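Long-range contacts in uncharacterized protein (Pediococcus pentosaceus, PDB 3QKB), which is of unknown function but, as a member of the DUF74 family, possibly binds heavy-metal ions: residues F21-G26 against G78-K83; E38-L43 against V99-G104; E48-Y53 against G93-L98. All coordinates share one frame; numbering follows the deposited sequence.

How the interactions relate
Three contacts of one small fold illustrate how chemistry follows position. Interactions 1 and 2 join strands of the one sheet and are largely buried: interaction 1 joins strand 21-22 and the loop after it to a corner of strand 78-91, and interaction 2 pairs strand 31-44 with strand 94-109. They meet where Lys83 N approaches Tyr103 O at 3.0 Å. Interaction 3 lies at the far end of strand 94-109, about 30 Å between centres from interaction 1, and is more mixed, with Ile50 partly exposed. Backbone hydrogen bonds dominate the first two, while interaction 3 sets a loop on the sheet mainly by van der Waals packing, its salt bridges kept inside the loop. All three border neighbouring subunits.

Interaction 1: residues F21-G26 against G78-K83; sequences FITTEG and GIIGLK
Lys83 NZ is held by two backbone oxygens, one from each segment: it donates to Thr24 O at 3.0 Å, in the carbonyl plane, and weakly to Leu82 O. The lysine chain, bent at chi2 (-66°) and again at chi4, curls toward Thr24 and crosses its side chain at about a right angle. Glu25 OE2 stays 4.4 Å from Lys83 NZ, beyond salt-bridge range, yet its charge would probably favour a protonated amine.

Before the corner at Gly81 the segments run parallel. Ile79 N donates to Phe21 O, and Thr23 N returns a bond of 3.0 Å to Ile79 O, framing the bridge between Ile22 and Ile79. The chain then turns at Gly81, where positive phi (71°) suits glycine. Beyond it Leu82 N points almost straight at Thr23 O, 3.0 Å away, whereas Gly81 N reaches Glu25 O from above its carbonyl plane.

Ile22 CD1 lies against Ile79 CD1 at 3.6 Å, the two chains side by side, while Leu82 CD2 comes against Ile22 CG1 at 3.8 Å. The Phe21 ring spreads over Gly78, whose CA makes a CH-pi contact 3.7 Å from the ring centroid; Ile80 CG2 touches that ring at its edge.

Helix 56-73 packs on Ile22, Ile79 and Leu82 through Leu67, Lys68 and Ala71. Strand 94-109 flanks strand 78-91 through Ile107, Thr105 and Tyr103, and Thr24 N is bonded to Thr105 OG1 of a second subunit, linking this corner to the assembly.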
loop_
_atom_site.group_PDB
_atom_site.type_symbol
_atom_site.label_atom_id
_atom_site.label_comp_id
_atom_site.label_asym_id
_atom_site.label_seq_id
_atom_site.Cartn_x
_atom_site.Cartn_y
_atom_site.Cartn_z
ATOM N N PHE A 21 16.741 15.282 3.196
ATOM C CA PHE A 21 16.672 13.806 3.242
ATOM C C PHE A 21 15.234 13.284 3.084
ATOM O O PHE A 21 14.274 13.947 3.471
ATOM C CB PHE A 21 17.339 13.245 4.515
ATOM C CG PHE A 21 16.511 13.375 5.760
ATOM C CD1 PHE A 21 16.584 14.516 6.550
ATOM C CD2 PHE A 21 15.684 12.333 6.173
ATOM C CE1 PHE A 21 15.819 14.626 7.720
ATOM C CE2 PHE A 21 14.911 12.437 7.328
ATOM C CZ PHE A 21 14.975 13.580 8.100
ATOM N N ILE A 22 15.109 12.099 2.498
ATOM C CA ILE A 22 13.822 11.436 2.355
ATOM C C ILE A 22 14.001 9.923 2.576
ATOM O O ILE A 22 15.015 9.358 2.179
ATOM C CB ILE A 22 13.166 11.775 0.977
ATOM C CG1 ILE A 22 11.746 11.214 0.893
ATOM C CG2 ILE A 22 14.008 11.271 -0.186
ATOM C CD1 ILE A 22 10.748 12.154 0.203
ATOM N N THR A 23 13.037 9.293 3.251
ATOM C CA THR A 23 13.101 7.857 3.573
ATOM C C THR A 23 11.706 7.203 3.625
ATOM O O THR A 23 10.712 7.837 3.989
ATOM C CB THR A 23 13.823 7.618 4.921
ATOM O OG1 THR A 23 13.794 6.231 5.264
ATOM C CG2 THR A 23 13.158 8.399 6.019
ATOM N N THR A 24 11.661 5.927 3.258
ATOM C CA THR A 24 10.437 5.111 3.293
ATOM C C THR A 24 9.969 4.780 4.699
ATOM O O THR A 24 8.770 4.687 4.942
ATOM C CB THR A 24 10.641 3.789 2.538
ATOM O OG1 THR A 24 10.602 4.057 1.134
ATOM C CG2 THR A 24 9.552 2.795 2.880
ATOM N N GLU A 25 10.918 4.575 5.606
ATOM C CA GLU A 25 10.624 4.208 6.981
ATOM C C GLU A 25 10.852 5.411 7.891
ATOM O O GLU A 25 11.127 6.506 7.415
ATOM C CB GLU A 25 11.488 2.998 7.380
ATOM C CG GLU A 25 11.218 1.729 6.542
ATOM C CD GLU A 25 9.794 1.208 6.704
ATOM O OE1 GLU A 25 9.406 0.892 7.846
ATOM O OE2 GLU A 25 9.058 1.139 5.693
ATOM N N GLY A 26 10.687 5.213 9.197
ATOM C CA GLY A 26 11.043 6.223 10.187
ATOM C C GLY A 26 12.553 6.372 10.377
ATOM O O GLY A 26 13.358 5.801 9.631
ATOM N N GLY A 78 13.594 17.034 6.716
ATOM C CA GLY A 78 13.304 16.002 5.723
ATOM C C GLY A 78 11.967 15.318 5.883
ATOM O O GLY A 78 11.134 15.756 6.675
ATOM N N ILE A 79 11.782 14.239 5.113
ATOM C CA ILE A 79 10.507 13.526 4.997
ATOM C C ILE A 79 10.725 12.082 5.409
ATOM O O ILE A 79 11.569 11.396 4.826
ATOM C CB ILE A 79 9.964 13.556 3.542
ATOM C CG1 ILE A 79 9.603 14.998 3.128
ATOM C CG2 ILE A 79 8.751 12.640 3.395
ATOM C CD1 ILE A 79 9.397 15.185 1.640
ATOM N N ILE A 80 9.973 11.621 6.408
ATOM C CA ILE A 80 9.939 10.196 6.763
ATOM C C ILE A 80 8.634 9.569 6.301
ATOM O O ILE A 80 7.644 10.285 6.025
ATOM C CB ILE A 80 10.151 9.967 8.268
ATOM C CG1 ILE A 80 8.977 10.504 9.124
ATOM C CG2 ILE A 80 11.439 10.612 8.683
ATOM C CD1 ILE A 80 9.092 10.129 10.597
ATOM N N GLY A 81 8.625 8.235 6.232
ATOM C CA GLY A 81 7.403 7.487 5.973
ATOM C C GLY A 81 6.883 7.612 4.556
ATOM O O GLY A 81 5.687 7.508 4.354
ATOM N N LEU A 82 7.768 7.832 3.571
ATOM C CA LEU A 82 7.337 7.964 2.179
ATOM C C LEU A 82 6.654 6.693 1.697
ATOM O O LEU A 82 7.143 5.585 1.940
ATOM C CB LEU A 82 8.521 8.274 1.256
ATOM C CG LEU A 82 8.257 8.425 -0.261
ATOM C CD1 LEU A 82 7.241 9.521 -0.557
ATOM C CD2 LEU A 82 9.577 8.678 -0.988
ATOM N N LYS A 83 5.503 6.872 1.058
ATOM C CA LYS A 83 4.876 5.839 0.233
ATOM C C LYS A 83 4.436 6.445 -1.101
ATOM O O LYS A 83 4.300 7.672 -1.226
ATOM C CB LYS A 83 3.668 5.233 0.938
ATOM C CG LYS A 83 3.970 4.562 2.271
ATOM C CD LYS A 83 4.868 3.286 2.164
ATOM C CE LYS A 83 5.383 2.804 3.566
ATOM N NZ LYS A 83 5.893 3.916 4.543
#

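Interaction 2: residues E38-L43 against V99-G104; sequences EATSSL and VVHGYG
An antiparallel ladder forms the contact between strand 31-44, an outermost strand of the sheet within this chain, and strand 94-109; Thr40 and His101 add a side-chain bond to it. The axes of 38-43 and 99-104 come within 4.7 Å of each other, their directions 165° apart. Ala39 and Gly102 make one hydrogen-bonded pair, with Ala39 N to Gly102 O and Gly102 N to Ala39 O both 2.8 Å. Ser41 and Val100 make the next, Ser41 N to Val100 O and the reverse bond each being 2.9 Å. Between these pairs Thr40 faces His101 in a non-hydrogen-bonded pair, whose side chains lie next to each other.

There Thr40 OG1 meets His101 ND1 at 2.9 Å, lying in the plane of the imidazole at its edge; either may be the donor. With OG1 beside the backbone N (chi1 -59°), Thr40 turns its hydroxyl to the ring nitrogen and leaves CG2 near Val99 CG1, 3.8 Å off. The other ring nitrogen, NE2, is bonded to Glu87 OE1 of strand 78-91, so the imidazole is gripped at both nitrogens and its rotation is fixed. A leucine in place of His101 would probably leave the Thr40 hydroxyl and the Glu87 carboxylate without their shared partner across three strands. Farther along, Glu38 CG packs on Tyr103 CB at 3.8 Å, the two side chains crossing obliquely.

The face with Glu38, Thr40, His101 and Tyr103 adjoins a third subunit: its Lys64 and Tyr84 hold Glu38 OE2, the backbone N of its Tyr84 donates to Tyr103 OH, and its Phe56 meets the His101 ring. Ala39, Ser41 and Val100 look toward helix 56-73, where Ser41 OG bonds Leu59 O, and strand 78-91 runs along the other edge of strand 94-109.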
loop_
_atom_site.group_PDB
_atom_site.type_symbol
_atom_site.label_atom_id
_atom_site.label_comp_id
_atom_site.label_asym_id
_atom_site.label_seq_id
_atom_site.Cartn_x
_atom_site.Cartn_y
_atom_site.Cartn_z
ATOM N N GLU A 38 1.502 15.637 0.591
ATOM C CA GLU A 38 1.191 14.796 -0.569
ATOM C C GLU A 38 1.492 15.558 -1.881
ATOM O O GLU A 38 1.358 16.788 -1.944
ATOM C CB GLU A 38 -0.278 14.377 -0.577
ATOM C CG GLU A 38 -0.818 13.904 0.758
ATOM C CD GLU A 38 -1.316 15.022 1.682
ATOM O OE1 GLU A 38 -1.526 16.194 1.234
ATOM O OE2 GLU A 38 -1.503 14.704 2.874
ATOM N N ALA A 39 1.869 14.812 -2.912
ATOM C CA ALA A 39 2.076 15.350 -4.242
ATOM C C ALA A 39 1.582 14.315 -5.230
ATOM O O ALA A 39 1.671 13.110 -4.955
ATOM C CB ALA A 39 3.542 15.643 -4.468
ATOM N N THR A 40 1.008 14.789 -6.339
ATOM C CA THR A 40 0.617 13.945 -7.462
ATOM C C THR A 40 1.352 14.447 -8.725
ATOM O O THR A 40 1.510 15.663 -8.930
ATOM C CB THR A 40 -0.928 13.971 -7.678
ATOM O OG1 THR A 40 -1.593 13.519 -6.487
ATOM C CG2 THR A 40 -1.342 13.108 -8.857
ATOM N N SER A 41 1.826 13.519 -9.543
ATOM C CA SER A 41 2.334 13.860 -10.866
ATOM C C SER A 41 1.834 12.855 -11.865
ATOM O O SER A 41 1.611 11.710 -11.525
ATOM C CB SER A 41 3.859 13.878 -10.874
ATOM O OG SER A 41 4.345 12.655 -10.356
ATOM N N SER A 42 1.677 13.311 -13.099
ATOM C CA SER A 42 1.086 12.515 -14.151
ATOM C C SER A 42 1.619 12.884 -15.536
ATOM O O SER A 42 2.198 13.978 -15.726
ATOM C CB SER A 42 -0.439 12.666 -14.128
ATOM O OG SER A 42 -0.841 13.959 -14.568
ATOM N N LEU A 43 1.441 11.965 -16.486
ATOM C CA LEU A 43 1.709 12.248 -17.879
ATOM C C LEU A 43 0.765 11.499 -18.770
ATOM O O LEU A 43 0.198 10.525 -18.363
ATOM C CB LEU A 43 3.172 11.929 -18.240
ATOM C CG LEU A 43 3.673 10.486 -18.168
ATOM C CD1 LEU A 43 3.264 9.697 -19.405
ATOM C CD2 LEU A 43 5.226 10.484 -18.007
ATOM N N VAL A 99 -0.085 7.897 -13.533
ATOM C CA VAL A 99 -0.248 8.780 -12.385
ATOM C C VAL A 99 0.516 8.191 -11.189
ATOM O O VAL A 99 0.368 7.001 -10.897
ATOM C CB VAL A 99 -1.742 8.891 -12.011
ATOM C CG1 VAL A 99 -1.961 9.822 -10.755
ATOM C CG2 VAL A 99 -2.552 9.335 -13.239
ATOM N N VAL A 100 1.357 9.012 -10.555
ATOM C CA VAL A 100 1.966 8.703 -9.256
ATOM C C VAL A 100 1.423 9.666 -8.197
ATOM O O VAL A 100 1.290 10.870 -8.467
ATOM C CB VAL A 100 3.504 8.842 -9.305
ATOM C CG1 VAL A 100 4.096 8.836 -7.878
ATOM C CG2 VAL A 100 4.095 7.735 -10.129
ATOM N N HIS A 101 1.096 9.137 -7.016
ATOM C CA HIS A 101 0.900 9.954 -5.822
ATOM C C HIS A 101 1.977 9.607 -4.849
ATOM O O HIS A 101 2.161 8.436 -4.551
ATOM C CB HIS A 101 -0.437 9.649 -5.168
ATOM C CG HIS A 101 -1.553 9.533 -6.132
ATOM N ND1 HIS A 101 -2.143 10.635 -6.705
ATOM C CD2 HIS A 101 -2.168 8.450 -6.657
ATOM C CE1 HIS A 101 -3.073 10.232 -7.547
ATOM N NE2 HIS A 101 -3.105 8.912 -7.539
ATOM N N GLY A 102 2.678 10.615 -4.342
ATOM C CA GLY A 102 3.659 10.432 -3.256
ATOM C C GLY A 102 3.172 11.119 -1.992
ATOM O O GLY A 102 2.586 12.206 -2.071
ATOM N N TYR A 103 3.402 10.504 -0.834
ATOM C CA TYR A 103 3.112 11.177 0.429
ATOM C C TYR A 103 4.006 10.718 1.545
ATOM O O TYR A 103 4.608 9.654 1.468
ATOM C CB TYR A 103 1.650 10.996 0.822
ATOM C CG TYR A 103 1.236 9.574 1.151
ATOM C CD1 TYR A 103 0.884 8.678 0.144
ATOM C CD2 TYR A 103 1.146 9.143 2.459
ATOM C CE1 TYR A 103 0.473 7.354 0.437
ATOM C CE2 TYR A 103 0.740 7.817 2.771
ATOM C CZ TYR A 103 0.417 6.931 1.751
ATOM O OH TYR A 103 0.011 5.635 2.059
ATOM N N GLY A 104 4.108 11.555 2.575
ATOM C CA GLY A 104 5.002 11.290 3.711
ATOM C C GLY A 104 4.880 12.322 4.812
ATOM O O GLY A 104 4.088 13.252 4.699
#

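Interaction 3: residues E48-Y53 against G93-L98; sequences EDIDKY and GAPKFL
Ile50 and Pro95 bring the two backbones nearest, their CA atoms 5.8 Å apart, where a loop is laid across the beginning of a strand. The loop is a type I beta turn from Asp49 to Lys52, closed by Lys52 N to Asp49 O at 3.1 Å, and Lys52 is also the centre of an inverse gamma turn that leads on to Tyr53. Opposite it, strand 94-98 carries a classic beta bulge, Lys96 and Phe97 both facing Val89. The extra residue breaks the usual alternation, so that Pro95 and Leu98, three positions apart, both turn toward the loop.

Ile50, in the second position of the turn, sits over the proline ring: its CB is 4.0 Å from Pro95 CG, and its CG2 comes 3.6 Å from Pro95 O. Tyr53 closes in from the other end of the loop. With its CG beside the backbone N (chi1 -61°), the ring extends toward the strand and its OH lies 3.4 Å from Pro95 CG, the two side chains crossing at about a right angle. Farther back from the hydroxyl, Leu98 CD2 approaches the ring atom Tyr53 CE1 obliquely at 4.0 Å, while the other branch, CD1, rests near Lys52 O. The same Tyr53 ring also meets Phe97 of a second subunit, and Leu98 is backed by Phe56 and Leu59 of helix 56-73.

Within 48-53, Lys52 NZ forms salt bridges with Asp51 OD1 at 3.1 Å, on the syn side, and, more weakly, with Asp49 OD1. These bridges probably stiffen the loop, leaving the hold between loop and strand to the fit of isoleucine, tyrosine, proline and leucine surfaces rather than to directed bonds.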
loop_
_atom_site.group_PDB
_atom_site.type_symbol
_atom_site.label_atom_id
_atom_site.label_comp_id
_atom_site.label_asym_id
_atom_site.label_seq_id
_atom_site.Cartn_x
_atom_site.Cartn_y
_atom_site.Cartn_z
ATOM N N GLU A 48 1.257 4.930 -29.462
ATOM C CA GLU A 48 2.403 4.026 -29.695
ATOM C C GLU A 48 3.242 3.686 -28.436
ATOM O O GLU A 48 4.083 2.785 -28.493
ATOM C CB GLU A 48 3.321 4.597 -30.816
ATOM C CG GLU A 48 4.064 5.959 -30.496
ATOM C CD GLU A 48 3.301 7.234 -30.977
ATOM O OE1 GLU A 48 2.031 7.207 -31.058
ATOM O OE2 GLU A 48 3.989 8.265 -31.246
ATOM N N ASP A 49 3.033 4.425 -27.341
ATOM C CA ASP A 49 3.784 4.253 -26.096
ATOM C C ASP A 49 2.975 3.590 -24.952
ATOM O O ASP A 49 3.330 3.736 -23.778
ATOM C CB ASP A 49 4.306 5.629 -25.626
ATOM C CG ASP A 49 5.382 6.187 -26.511
ATOM O OD1 ASP A 49 5.970 5.459 -27.348
ATOM O OD2 ASP A 49 5.664 7.370 -26.330
ATOM N N ILE A 50 1.932 2.822 -25.292
ATOM C CA ILE A 50 1.099 2.163 -24.267
ATOM C C ILE A 50 1.809 1.003 -23.541
ATOM O O ILE A 50 1.285 0.496 -22.551
ATOM C CB ILE A 50 -0.281 1.673 -24.823
ATOM C CG1 ILE A 50 -0.135 0.501 -25.809
ATOM C CG2 ILE A 50 -1.039 2.843 -25.454
ATOM C CD1 ILE A 50 -1.449 -0.004 -26.314
ATOM N N ASP A 51 2.957 0.559 -24.071
ATOM C CA ASP A 51 3.844 -0.406 -23.390
ATOM C C ASP A 51 4.964 0.224 -22.531
ATOM O O ASP A 51 5.700 -0.505 -21.886
ATOM C CB ASP A 51 4.445 -1.394 -24.414
ATOM C CG ASP A 51 5.331 -0.724 -25.435
ATOM O OD1 ASP A 51 5.058 0.441 -25.786
ATOM O OD2 ASP A 51 6.278 -1.374 -25.915
ATOM N N LYS A 52 5.061 1.556 -22.482
ATOM C CA LYS A 52 6.267 2.238 -21.954
ATOM C C LYS A 52 6.124 2.547 -20.470
ATOM O O LYS A 52 6.088 3.713 -20.073
ATOM C CB LYS A 52 6.531 3.544 -22.723
ATOM C CG LYS A 52 6.709 3.397 -24.226
ATOM C CD LYS A 52 8.048 2.752 -24.608
ATOM C CE LYS A 52 8.311 2.870 -26.122
ATOM N NZ LYS A 52 7.204 2.338 -26.996
ATOM N N TYR A 53 6.059 1.507 -19.637
ATOM C CA TYR A 53 5.851 1.706 -18.183
ATOM C C TYR A 53 7.102 2.217 -17.470
ATOM O O TYR A 53 6.989 2.793 -16.406
ATOM C CB TYR A 53 5.203 0.455 -17.541
ATOM C CG TYR A 53 3.857 0.236 -18.182
ATOM C CD1 TYR A 53 2.775 1.078 -17.873
ATOM C CD2 TYR A 53 3.697 -0.673 -19.225
ATOM C CE1 TYR A 53 1.554 0.963 -18.527
ATOM C CE2 TYR A 53 2.467 -0.803 -19.879
ATOM C CZ TYR A 53 1.404 0.023 -19.515
ATOM O OH TYR A 53 0.212 -0.093 -20.175
ATOM N N GLY A 93 -10.455 2.121 -23.741
ATOM C CA GLY A 93 -9.799 0.821 -23.818
ATOM C C GLY A 93 -8.329 0.826 -24.187
ATOM O O GLY A 93 -7.850 -0.150 -24.764
ATOM N N ALA A 94 -7.620 1.911 -23.874
ATOM C CA ALA A 94 -6.170 1.954 -23.991
ATOM C C ALA A 94 -5.637 2.742 -22.811
ATOM O O ALA A 94 -6.292 3.681 -22.375
ATOM C CB ALA A 94 -5.765 2.611 -25.261
ATOM N N PRO A 95 -4.448 2.375 -22.295
ATOM C CA PRO A 95 -3.761 3.197 -21.312
ATOM C C PRO A 95 -3.461 4.554 -21.877
ATOM O O PRO A 95 -2.935 4.638 -22.993
ATOM C CB PRO A 95 -2.452 2.455 -21.083
ATOM C CG PRO A 95 -2.659 1.140 -21.595
ATOM C CD PRO A 95 -3.699 1.154 -22.591
ATOM N N LYS A 96 -3.856 5.603 -21.157
ATOM C CA LYS A 96 -3.672 7.004 -21.619
ATOM C C LYS A 96 -2.911 7.869 -20.623
ATOM O O LYS A 96 -2.176 8.730 -21.058
ATOM C CB LYS A 96 -5.017 7.653 -21.936
ATOM C CG LYS A 96 -4.960 8.953 -22.733
ATOM C CD LYS A 96 -4.683 8.679 -24.231
ATOM C CE LYS A 96 -4.391 9.959 -25.046
ATOM N NZ LYS A 96 -3.605 9.614 -26.265
ATOM N N PHE A 97 -3.104 7.677 -19.305
ATOM C CA PHE A 97 -2.343 8.430 -18.295
ATOM C C PHE A 97 -1.662 7.515 -17.289
ATOM O O PHE A 97 -2.250 6.524 -16.837
ATOM C CB PHE A 97 -3.228 9.396 -17.536
ATOM C CG PHE A 97 -4.007 10.296 -18.401
ATOM C CD1 PHE A 97 -3.463 11.482 -18.848
ATOM C CD2 PHE A 97 -5.302 9.963 -18.783
ATOM C CE1 PHE A 97 -4.198 12.327 -19.671
ATOM C CE2 PHE A 97 -6.044 10.810 -19.607
ATOM C CZ PHE A 97 -5.490 11.984 -20.059
ATOM N N LEU A 98 -0.414 7.861 -16.952
ATOM C CA LEU A 98 0.316 7.278 -15.849
ATOM C C LEU A 98 0.311 8.314 -14.722
ATOM O O LEU A 98 0.631 9.449 -14.936
ATOM C CB LEU A 98 1.748 6.936 -16.276
ATOM C CG LEU A 98 1.922 5.994 -17.485
ATOM C CD1 LEU A 98 3.407 5.623 -17.700
ATOM C CD2 LEU A 98 1.053 4.728 -17.346
#